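Local coordinates for protein inositol-3-phosphate synthase (Caenorhabditis elegans, PDB 1VKO) that belongs to the myo-inositol-1-phosphate synthase family and binds nicotinamide-adenine-dinucleotide on a Rossmann-type domain, with a potassium ion and pyrophosphate bound close by, at residues A173-P178 against V410-R415; G86-T91 against L246-T251; F336-V341 against S495-R500. All coordinates share one frame; numbering follows the deposited sequence.

Contact 1: A173-P178 against V410-R415; sequences AKVFEP and VADSKR. With POP (pyrophosphate 2-), chain H.
Val175 holds CG2 beside its backbone N and Asp412 holds CG on the far side from its own N (chi1 -167°), and these two torsions bring a methyl group against a carboxylate. The side chains meet at an angle, with Val175 CG2 4.1 Å from Asp412 CG. Lys174, which leaves helical geometry with a positive phi just after helix 168-173, bends at chi3 and chi4 and brings CE to 4.0 Å from Ala411 CB. That alanine occupies the second position of a type II' turn closed by the bond from Ser413 N to Val410 O, at 2.9 Å; the turn pushes both Ala411 and Asp412 out toward the 173-178 loop.

No hydrogen bond crosses between the segments. The polar end of Asp412 is engaged by other parts of the fold: OD1 accepts from Ser441, Asn87 and Asn358. Further along, the side chains of strand 413-415 part ways. Lys414 NZ reaches 2.7 Å from O2 of pyrophosphate, in a pocket that also draws on Lys373, Lys377 and Lys484. Arg415 NH2 bonds in its guanidinium plane to Ser413 OG at 3.1 Å, and its NH1 forms a salt bridge with Glu419 of a neighbouring subunit.

What crosses the interface is therefore van der Waals contact alone, while the charged ends of Asp412, Lys414 and Arg415 are engaged around it. Three donors grip one buried oxygen of Asp412, and because its side chain lies about 4 Å from the potassium ion, its negative charge probably helps to balance that cation without coordinating it.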
loop_
_atom_site.group_PDB
_atom_site.type_symbol
_atom_site.label_atom_id
_atom_site.label_comp_id
_atom_site.label_asym_id
_atom_site.label_seq_id
_atom_site.Cartn_x
_atom_site.Cartn_y
_atom_site.Cartn_z
ATOM N N ALA A 173 16.322 2.567 -24.091
ATOM C CA ALA A 173 15.023 2.761 -23.449
ATOM C C ALA A 173 14.721 1.678 -22.413
ATOM O O ALA A 173 14.148 1.968 -21.340
ATOM C CB ALA A 173 13.947 2.811 -24.502
ATOM N N LYS A 174 15.123 0.433 -22.712
ATOM C CA LYS A 174 14.977 -0.701 -21.762
ATOM C C LYS A 174 13.512 -1.103 -21.596
ATOM O O LYS A 174 13.100 -1.486 -20.504
ATOM C CB LYS A 174 15.575 -0.371 -20.372
ATOM C CG LYS A 174 17.055 0.005 -20.389
ATOM C CD LYS A 174 17.656 -0.008 -19.011
ATOM C CE LYS A 174 17.672 1.356 -18.331
ATOM N NZ LYS A 174 18.740 2.233 -18.894
ATOM N N VAL A 175 12.734 -0.988 -22.664
ATOM C CA VAL A 175 11.320 -1.364 -22.665
ATOM C C VAL A 175 11.064 -2.805 -23.149
ATOM O O VAL A 175 10.431 -3.614 -22.448
ATOM C CB VAL A 175 10.504 -0.347 -23.521
ATOM C CG1 VAL A 175 9.017 -0.597 -23.406
ATOM C CG2 VAL A 175 10.816 1.080 -23.059
ATOM N N PHE A 176 11.536 -3.134 -24.351
ATOM C CA PHE A 176 11.353 -4.469 -24.880
ATOM C C PHE A 176 12.380 -5.388 -24.232
ATOM O O PHE A 176 13.523 -4.996 -23.987
ATOM C CB PHE A 176 11.597 -4.483 -26.392
ATOM C CG PHE A 176 10.667 -3.587 -27.174
ATOM C CD1 PHE A 176 9.317 -3.851 -27.252
ATOM C CD2 PHE A 176 11.160 -2.509 -27.862
ATOM C CE1 PHE A 176 8.458 -3.018 -27.993
ATOM C CE2 PHE A 176 10.326 -1.685 -28.620
ATOM C CZ PHE A 176 8.960 -1.948 -28.674
ATOM N N GLU A 177 11.978 -6.628 -23.996
ATOM C CA GLU A 177 12.860 -7.667 -23.471
ATOM C C GLU A 177 13.987 -7.910 -24.517
ATOM O O GLU A 177 13.741 -7.626 -25.677
ATOM C CB GLU A 177 12.025 -8.925 -23.301
ATOM C CG GLU A 177 11.029 -8.910 -22.174
ATOM C CD GLU A 177 11.647 -8.508 -20.850
ATOM O OE1 GLU A 177 12.643 -9.117 -20.406
ATOM O OE2 GLU A 177 11.132 -7.558 -20.278
ATOM N N PRO A 178 15.179 -8.395 -24.131
ATOM C CA PRO A 178 16.312 -8.464 -25.042
ATOM C C PRO A 178 15.872 -9.163 -26.305
ATOM O O PRO A 178 15.908 -8.551 -27.343
ATOM C CB PRO A 178 17.358 -9.268 -24.241
ATOM C CG PRO A 178 17.018 -8.746 -22.745
ATOM C CD PRO A 178 15.549 -8.929 -22.806
ATOM N N VAL A 410 14.502 2.349 -10.928
ATOM C CA VAL A 410 13.232 1.860 -11.490
ATOM C C VAL A 410 13.126 2.074 -13.028
ATOM O O VAL A 410 12.288 1.457 -13.689
ATOM C CB VAL A 410 11.994 2.422 -10.705
ATOM C CG1 VAL A 410 12.196 2.252 -9.187
ATOM C CG2 VAL A 410 11.722 3.877 -11.034
ATOM N N ALA A 411 13.980 2.943 -13.574
ATOM C CA ALA A 411 14.079 3.196 -15.027
ATOM C C ALA A 411 12.739 3.633 -15.674
ATOM O O ALA A 411 12.122 4.637 -15.245
ATOM C CB ALA A 411 14.715 1.975 -15.738
ATOM N N ASP A 412 12.276 2.880 -16.678
ATOM C CA ASP A 412 10.975 3.135 -17.329
ATOM C C ASP A 412 9.755 2.710 -16.476
ATOM O O ASP A 412 8.598 3.044 -16.794
ATOM C CB ASP A 412 10.919 2.411 -18.683
ATOM C CG ASP A 412 9.758 2.876 -19.538
ATOM O OD1 ASP A 412 9.852 4.009 -20.080
ATOM O OD2 ASP A 412 8.712 2.185 -19.713
ATOM N N SER A 413 10.011 1.947 -15.417
ATOM C CA SER A 413 8.947 1.428 -14.572
ATOM C C SER A 413 8.544 2.509 -13.565
ATOM O O SER A 413 8.905 2.408 -12.376
ATOM C CB SER A 413 9.448 0.194 -13.824
ATOM O OG SER A 413 8.382 -0.623 -13.365
ATOM N N LYS A 414 7.831 3.555 -14.001
ATOM C CA LYS A 414 7.460 4.610 -13.012
ATOM C C LYS A 414 6.581 4.045 -11.896
ATOM O O LYS A 414 5.851 3.061 -12.090
ATOM C CB LYS A 414 6.905 5.921 -13.641
ATOM C CG LYS A 414 5.405 6.105 -13.675
ATOM C CD LYS A 414 4.859 6.899 -12.488
ATOM C CE LYS A 414 3.434 7.402 -12.787
ATOM N NZ LYS A 414 3.406 8.686 -13.550
ATOM N N ARG A 415 6.689 4.661 -10.720
ATOM C CA ARG A 415 5.962 4.213 -9.533
ATOM C C ARG A 415 5.069 5.346 -9.038
ATOM O O ARG A 415 5.576 6.402 -8.613
ATOM C CB ARG A 415 6.939 3.789 -8.432
ATOM C CG ARG A 415 7.904 2.715 -8.881
ATOM C CD ARG A 415 7.216 1.415 -9.221
ATOM N NE ARG A 415 8.051 0.588 -10.078
ATOM C CZ ARG A 415 8.936 -0.306 -9.630
ATOM N NH1 ARG A 415 9.108 -0.504 -8.317
ATOM N NH2 ARG A 415 9.639 -1.016 -10.505
HETATM P P1 POP H . 0.467 9.949 -15.685
HETATM O O1 POP H . -0.824 9.535 -16.375
HETATM O O2 POP H . 1.147 8.735 -15.098
HETATM O O3 POP H . 0.145 10.921 -14.560
HETATM O O POP H . 1.476 10.603 -16.790
HETATM P P2 POP H . 2.979 11.179 -16.524
HETATM O O4 POP H . 3.974 10.115 -16.976
HETATM O O5 POP H . 3.143 12.472 -17.312
HETATM O O6 POP H . 3.331 11.499 -15.067
#

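Contact 2: G86-T91 against L246-T251; sequences GNNGST and LWTANT. With K (potassium ion), chain B; NAD (nicotinamide-adenine-dinucleotide), chain G.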
loop_
_atom_site.group_PDB
_atom_site.type_symbol
_atom_site.label_atom_id
_atom_site.label_comp_id
_atom_site.label_asym_id
_atom_site.label_seq_id
_atom_site.Cartn_x
_atom_site.Cartn_y
_atom_site.Cartn_z
ATOM N N GLY A 86 13.435 8.619 -28.671
ATOM C CA GLY A 86 13.208 8.506 -27.203
ATOM C C GLY A 86 12.634 7.169 -26.788
ATOM O O GLY A 86 12.569 6.238 -27.610
ATOM N N ASN A 87 12.238 7.051 -25.514
ATOM C CA ASN A 87 11.557 5.844 -25.056
ATOM C C ASN A 87 10.251 5.629 -25.802
ATOM O O ASN A 87 10.055 4.569 -26.380
ATOM C CB ASN A 87 11.300 5.832 -23.534
ATOM C CG ASN A 87 12.540 5.572 -22.729
ATOM O OD1 ASN A 87 13.658 5.896 -23.151
ATOM N ND2 ASN A 87 12.362 5.005 -21.545
ATOM N N ASN A 88 9.345 6.618 -25.757
ATOM C CA ASN A 88 8.051 6.506 -26.467
ATOM C C ASN A 88 8.262 6.319 -27.968
ATOM O O ASN A 88 7.745 5.389 -28.569
ATOM C CB ASN A 88 7.145 7.709 -26.171
ATOM C CG ASN A 88 6.812 7.821 -24.671
ATOM O OD1 ASN A 88 6.956 6.842 -23.956
ATOM N ND2 ASN A 88 6.374 9.001 -24.197
ATOM N N GLY A 89 9.048 7.198 -28.572
ATOM C CA GLY A 89 9.273 7.137 -30.003
ATOM C C GLY A 89 9.744 5.760 -30.433
ATOM O O GLY A 89 9.125 5.157 -31.305
ATOM N N SER A 90 10.841 5.251 -29.867
ATOM C CA SER A 90 11.446 4.019 -30.409
ATOM C C SER A 90 10.509 2.836 -30.138
ATOM O O SER A 90 10.460 1.864 -30.883
ATOM C CB SER A 90 12.816 3.768 -29.792
ATOM O OG SER A 90 12.706 3.630 -28.377
ATOM N N THR A 91 9.736 2.940 -29.066
ATOM C CA THR A 91 8.774 1.903 -28.734
ATOM C C THR A 91 7.568 1.918 -29.658
ATOM O O THR A 91 7.118 0.858 -30.081
ATOM C CB THR A 91 8.333 2.044 -27.262
ATOM O OG1 THR A 91 9.449 1.738 -26.423
ATOM C CG2 THR A 91 7.301 0.985 -26.907
ATOM N N LEU A 246 3.817 15.006 -34.324
ATOM C CA LEU A 246 3.505 14.791 -32.915
ATOM C C LEU A 246 4.750 14.923 -32.059
ATOM O O LEU A 246 5.794 14.296 -32.333
ATOM C CB LEU A 246 2.834 13.416 -32.717
ATOM C CG LEU A 246 2.346 13.033 -31.325
ATOM C CD1 LEU A 246 1.054 12.141 -31.371
ATOM C CD2 LEU A 246 3.486 12.356 -30.543
ATOM N N TRP A 247 4.626 15.753 -31.024
ATOM C CA TRP A 247 5.696 16.006 -30.099
ATOM C C TRP A 247 5.717 14.983 -28.950
ATOM O O TRP A 247 4.802 14.929 -28.087
ATOM C CB TRP A 247 5.556 17.426 -29.534
ATOM C CG TRP A 247 6.669 17.769 -28.599
ATOM C CD1 TRP A 247 6.816 17.353 -27.298
ATOM C CD2 TRP A 247 7.816 18.573 -28.895
ATOM N NE1 TRP A 247 7.985 17.851 -26.774
ATOM C CE2 TRP A 247 8.623 18.601 -27.727
ATOM C CE3 TRP A 247 8.261 19.270 -30.041
ATOM C CZ2 TRP A 247 9.827 19.319 -27.661
ATOM C CZ3 TRP A 247 9.473 19.933 -29.989
ATOM C CH2 TRP A 247 10.234 19.976 -28.792
ATOM N N THR A 248 6.791 14.216 -28.922
ATOM C CA THR A 248 7.069 13.286 -27.852
ATOM C C THR A 248 8.576 13.339 -27.532
ATOM O O THR A 248 9.205 12.319 -27.218
ATOM C CB THR A 248 6.585 11.838 -28.202
ATOM O OG1 THR A 248 6.926 10.958 -27.126
ATOM C CG2 THR A 248 7.322 11.212 -29.437
ATOM N N ALA A 249 9.139 14.545 -27.631
ATOM C CA ALA A 249 10.477 14.864 -27.130
ATOM C C ALA A 249 10.428 15.450 -25.692
ATOM O O ALA A 249 9.384 15.535 -25.094
ATOM C CB ALA A 249 11.149 15.857 -28.090
ATOM N N ASN A 250 11.562 15.832 -25.128
ATOM C CA ASN A 250 11.586 16.245 -23.737
ATOM C C ASN A 250 10.726 17.451 -23.479
ATOM O O ASN A 250 10.549 18.325 -24.333
ATOM C CB ASN A 250 13.001 16.467 -23.223
ATOM C CG ASN A 250 13.777 15.167 -23.143
ATOM O OD1 ASN A 250 14.526 14.824 -24.075
ATOM N ND2 ASN A 250 13.513 14.368 -22.085
ATOM N N THR A 251 10.123 17.434 -22.299
ATOM C CA THR A 251 9.327 18.505 -21.810
ATOM C C THR A 251 10.189 19.746 -21.869
ATOM O O THR A 251 11.248 19.778 -21.250
ATOM C CB THR A 251 8.982 18.134 -20.364
ATOM O OG1 THR A 251 8.085 17.042 -20.425
ATOM C CG2 THR A 251 8.164 19.226 -19.682
HETATM K K K B . 8.233 6.932 -21.310
HETATM P PA NAD G . 12.714 10.325 -23.643
HETATM O O1A NAD G . 13.825 11.079 -23.087
HETATM O O2A NAD G . 13.068 8.896 -23.645
HETATM O O5B NAD G . 12.414 10.918 -25.083
HETATM C C5B NAD G . 12.808 12.217 -25.408
HETATM C C4B NAD G . 13.570 12.147 -26.718
HETATM O O4B NAD G . 13.406 13.375 -27.391
HETATM C C3B NAD G . 15.047 11.961 -26.514
HETATM O O3B NAD G . 15.447 11.136 -27.597
HETATM C C2B NAD G . 15.673 13.304 -26.761
HETATM O O2B NAD G . 16.828 13.026 -27.549
HETATM C C1B NAD G . 14.640 13.973 -27.663
HETATM N N9A NAD G . 14.560 15.455 -27.724
HETATM C C8A NAD G . 14.719 16.388 -26.745
HETATM N N7A NAD G . 14.573 17.613 -27.297
HETATM C C5A NAD G . 14.325 17.509 -28.616
HETATM C C6A NAD G . 14.135 18.438 -29.654
HETATM N N6A NAD G . 14.217 19.768 -29.485
HETATM N N1A NAD G . 13.930 17.969 -30.927
HETATM C C2A NAD G . 13.941 16.630 -31.187
HETATM N N3A NAD G . 14.169 15.753 -30.176
HETATM C C4A NAD G . 14.349 16.159 -28.901
HETATM O O3 NAD G . 11.331 10.599 -22.843
HETATM P PN NAD G . 10.027 9.753 -23.189
HETATM O O1N NAD G . 10.173 9.281 -24.591
HETATM O O2N NAD G . 9.845 8.770 -22.118
HETATM O O5D NAD G . 8.810 10.823 -23.262
HETATM C C5D NAD G . 8.943 12.031 -23.991
HETATM C C4D NAD G . 7.971 13.144 -23.556
HETATM O O4D NAD G . 6.665 12.636 -23.434
HETATM C C3D NAD G . 8.316 13.787 -22.208
HETATM O O3D NAD G . 8.099 15.167 -22.303
HETATM C C2D NAD G . 7.229 13.284 -21.294
HETATM O O2D NAD G . 6.857 14.166 -20.246
HETATM C C1D NAD G . 6.081 13.149 -22.257
HETATM N N1N NAD G . 5.110 12.290 -21.590
HETATM C C2N NAD G . 5.440 11.008 -21.277
HETATM C C3N NAD G . 4.515 10.226 -20.621
HETATM C C7N NAD G . 4.767 8.766 -20.649
HETATM O O7N NAD G . 5.988 8.375 -21.248
HETATM N N7N NAD G . 3.859 7.918 -20.150
HETATM C C4N NAD G . 3.241 10.727 -20.291
HETATM C C5N NAD G . 2.935 12.033 -20.601
HETATM C C6N NAD G . 3.892 12.826 -21.253
HETATM O O HOH W 1 10.356 9.823 -27.576
HETATM O O HOH W 2 8.338 8.228 -18.946
#
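Asn88 and Thr248 make the close part of this contact: Asn88 CB sits 3.4 Å from Thr248 OG1, which the threonine sends out opposite its own backbone N (chi1 178°). One residue further on, the packing slackens. Gly89 N lies no nearer than 4.5 Å to Thr248 CG2, and a water bridges the two residues, accepting from Gly89 N at 3.1 Å and lying 2.8 Å from Thr248 O, one of several acceptors that compete for its protons. All the touching residues are buried, and this looser side is probably not open to bulk solvent.

Between the segments runs the dinucleotide. At the start of helix 87-100, Asn87 N and Asn88 N each point almost straight at one phosphate oxygen, O2A and O1N respectively. Gly86, with no side chain, lets O5B approach its CA to 3.3 Å, and its carbonyl receives both the amide and the hydroxyl of Ser90. The Asn88 amide works at both ends: OD1 binds potassium at 2.9 Å, while ND2 donates to the nicotinamide oxygen O7N at 3.0 Å. As O7N and O2N also bind the metal, with a water and Ser441 OG, the ion ties cofactor to helix.

On the other segment, Ala249 CB is wedged between the adenine and one face of the Trp247 ring. Ala249 O and Thr251 OG1 both hold the ribose hydroxyl O3D, the latter at 2.7 Å.

Strand 77-82, the glycine-containing turn and helix 87-100, with the diphosphate at the helix N-terminus and the end of parallel strand 242-247 beside it, are characteristic of the Rossmann dinucleotide-binding fold.

Contact 3: F336-V341 against S495-R500; sequences FVDFLV and SNAFMR
A helix start docked on the flank of another helix is the element seen here, with Ala497, the N-cap of helix 498-513, and Arg500 in its first turn both closing on Asp338 of helix 329-342. The aspartate swings CG away from its backbone N (chi1 -165°), which carries the carboxylate to both partners. Ala497 CB packs 3.4 Å from Asp338 OD1 and 3.7 Å from Asp338 CB.

Arg500 approaches from a second direction; its chain bends at chi2 (-105°) and then reaches out past the carboxylate, bringing a guanidinium face under OD2. The resulting salt bridge measures 3.1 Å from Asp338 OD1 to Arg500 NE, but it is not the familiar paired fork. The carboxylate and guanidinium planes stand 81° apart, and OD2 hovers 3.1 Å above one face of the guanidinium, displaced toward its rim. Charge attraction rather than straight N-H bonds therefore seems to hold the pair. Arg500 NH2 has a further, weak hydrogen bond to Ser342 OG, one turn along from Asp338, and Met384 of helix 382-387 packs on both charged side chains. The nearby amino end of helix 498-513 would probably add to the stabilisation of the buried negative charge.

Neighbouring residues turn to other surfaces. Phe336 makes edge-to-face contacts with Tyr420 and Phe432, whereas Phe339 and Phe498 meet Phe498 and Phe339 of a neighbouring subunit, again edge to face.

The reciprocal Phe339-Phe498 pairing is consistent with a twofold-related helical interface between two of the four subunits, with the Asp338-Arg500 salt bridge joining the two helices of this chain beside it.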
loop_
_atom_site.group_PDB
_atom_site.type_symbol
_atom_site.label_atom_id
_atom_site.label_comp_id
_atom_site.label_asym_id
_atom_site.label_seq_id
_atom_site.Cartn_x
_atom_site.Cartn_y
_atom_site.Cartn_z
ATOM N N PHE A 336 -11.436 8.204 -11.080
ATOM C CA PHE A 336 -11.678 7.914 -9.652
ATOM C C PHE A 336 -12.309 9.081 -8.909
ATOM O O PHE A 336 -13.188 8.873 -8.070
ATOM C CB PHE A 336 -10.359 7.519 -8.950
ATOM C CG PHE A 336 -10.512 7.108 -7.511
ATOM C CD1 PHE A 336 -11.486 6.185 -7.120
ATOM C CD2 PHE A 336 -9.650 7.614 -6.540
ATOM C CE1 PHE A 336 -11.613 5.807 -5.772
ATOM C CE2 PHE A 336 -9.786 7.244 -5.179
ATOM C CZ PHE A 336 -10.747 6.326 -4.819
ATOM N N VAL A 337 -11.839 10.295 -9.199
ATOM C CA VAL A 337 -12.427 11.500 -8.618
ATOM C C VAL A 337 -13.861 11.752 -9.148
ATOM O O VAL A 337 -14.716 12.246 -8.395
ATOM C CB VAL A 337 -11.503 12.766 -8.750
ATOM C CG1 VAL A 337 -10.251 12.619 -7.895
ATOM C CG2 VAL A 337 -11.122 13.046 -10.194
ATOM N N ASP A 338 -14.108 11.388 -10.415
ATOM C CA ASP A 338 -15.460 11.410 -11.027
ATOM C C ASP A 338 -16.424 10.432 -10.315
ATOM O O ASP A 338 -17.503 10.828 -9.800
ATOM C CB ASP A 338 -15.353 11.022 -12.516
ATOM C CG ASP A 338 -16.614 11.363 -13.340
ATOM O OD1 ASP A 338 -17.057 12.539 -13.375
ATOM O OD2 ASP A 338 -17.194 10.516 -14.038
ATOM N N PHE A 339 -16.037 9.155 -10.320
ATOM C CA PHE A 339 -16.726 8.122 -9.549
ATOM C C PHE A 339 -17.026 8.586 -8.099
ATOM O O PHE A 339 -18.145 8.405 -7.636
ATOM C CB PHE A 339 -15.956 6.771 -9.561
ATOM C CG PHE A 339 -16.183 5.937 -8.314
ATOM C CD1 PHE A 339 -17.398 5.260 -8.112
ATOM C CD2 PHE A 339 -15.211 5.863 -7.313
ATOM C CE1 PHE A 339 -17.631 4.505 -6.938
ATOM C CE2 PHE A 339 -15.434 5.103 -6.139
ATOM C CZ PHE A 339 -16.649 4.434 -5.952
ATOM N N LEU A 340 -16.049 9.171 -7.397
ATOM C CA LEU A 340 -16.249 9.611 -5.993
ATOM C C LEU A 340 -17.189 10.831 -5.823
ATOM O O LEU A 340 -17.938 10.899 -4.838
ATOM C CB LEU A 340 -14.928 9.949 -5.324
ATOM C CG LEU A 340 -13.766 8.977 -5.117
ATOM C CD1 LEU A 340 -12.546 9.780 -4.609
ATOM C CD2 LEU A 340 -14.086 7.833 -4.168
ATOM N N VAL A 341 -17.156 11.801 -6.745
ATOM C CA VAL A 341 -18.063 12.944 -6.607
ATOM C C VAL A 341 -19.501 12.556 -7.029
ATOM O O VAL A 341 -20.477 12.973 -6.387
ATOM C CB VAL A 341 -17.515 14.242 -7.295
ATOM C CG1 VAL A 341 -18.545 15.399 -7.222
ATOM C CG2 VAL A 341 -16.202 14.682 -6.628
ATOM N N SER A 495 -12.956 19.445 -20.135
ATOM C CA SER A 495 -13.637 18.279 -19.582
ATOM C C SER A 495 -12.596 17.242 -19.190
ATOM O O SER A 495 -11.920 16.681 -20.071
ATOM C CB SER A 495 -14.621 17.708 -20.614
ATOM O OG SER A 495 -15.432 16.711 -20.027
ATOM N N ASN A 496 -12.473 16.988 -17.887
ATOM C CA ASN A 496 -11.360 16.169 -17.381
ATOM C C ASN A 496 -11.654 14.708 -17.009
ATOM O O ASN A 496 -10.739 13.919 -16.865
ATOM C CB ASN A 496 -10.683 16.865 -16.194
ATOM C CG ASN A 496 -9.877 18.101 -16.606
ATOM O OD1 ASN A 496 -8.912 18.028 -17.385
ATOM N ND2 ASN A 496 -10.253 19.238 -16.055
ATOM N N ALA A 497 -12.921 14.349 -16.834
ATOM C CA ALA A 497 -13.253 13.034 -16.308
ATOM C C ALA A 497 -13.285 12.013 -17.431
ATOM O O ALA A 497 -14.140 12.071 -18.324
ATOM C CB ALA A 497 -14.561 13.071 -15.553
ATOM N N PHE A 498 -12.346 11.075 -17.361
ATOM C CA PHE A 498 -12.055 10.134 -18.441
ATOM C C PHE A 498 -13.264 9.419 -19.024
ATOM O O PHE A 498 -13.466 9.452 -20.232
ATOM C CB PHE A 498 -11.006 9.107 -17.994
ATOM C CG PHE A 498 -10.788 7.976 -18.982
ATOM C CD1 PHE A 498 -9.862 8.105 -20.023
ATOM C CD2 PHE A 498 -11.491 6.783 -18.863
ATOM C CE1 PHE A 498 -9.647 7.060 -20.935
ATOM C CE2 PHE A 498 -11.275 5.733 -19.771
ATOM C CZ PHE A 498 -10.353 5.873 -20.808
ATOM N N MET A 499 -14.056 8.755 -18.190
ATOM C CA MET A 499 -15.165 7.979 -18.735
ATOM C C MET A 499 -16.162 8.891 -19.475
ATOM O O MET A 499 -16.784 8.494 -20.467
ATOM C CB MET A 499 -15.811 7.084 -17.658
ATOM C CG MET A 499 -14.895 5.900 -17.174
ATOM S SD MET A 499 -14.275 4.740 -18.464
ATOM C CE MET A 499 -15.800 4.193 -19.270
ATOM N N ARG A 500 -16.245 10.142 -19.043
ATOM C CA ARG A 500 -17.083 11.114 -19.709
ATOM C C ARG A 500 -16.508 11.470 -21.104
ATOM O O ARG A 500 -17.258 11.700 -22.076
ATOM C CB ARG A 500 -17.235 12.343 -18.810
ATOM C CG ARG A 500 -17.613 12.014 -17.343
ATOM C CD ARG A 500 -19.077 12.288 -16.958
ATOM N NE ARG A 500 -19.239 12.506 -15.513
ATOM C CZ ARG A 500 -20.057 11.812 -14.704
ATOM N NH1 ARG A 500 -20.831 10.835 -15.174
ATOM N NH2 ARG A 500 -20.102 12.103 -13.405
#

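Overall arrangement
Contacts 1 and 2 form one neighbourhood, their centres 14 Å apart, and meet where Val175 and Phe176 pack on Thr91 of helix 87-100. Contact 3 lies some 28 to 29 Å from both and touches neither, yet its helix 329-342 packs on strand 413-423, the strand that begins in contact 1, and the pyrophosphate is bound both near that helix's start and by Lys414. Contact 1 is partly buried, whereas contacts 2 and 3 are buried. Their chemistry differs: van der Waals touches, with no hydrogen bond across, beside the cofactor; ligand, metal and water bridging at its centre; and a direct charge pair in contact 3. Both contacts 1 and 3 also border other subunits.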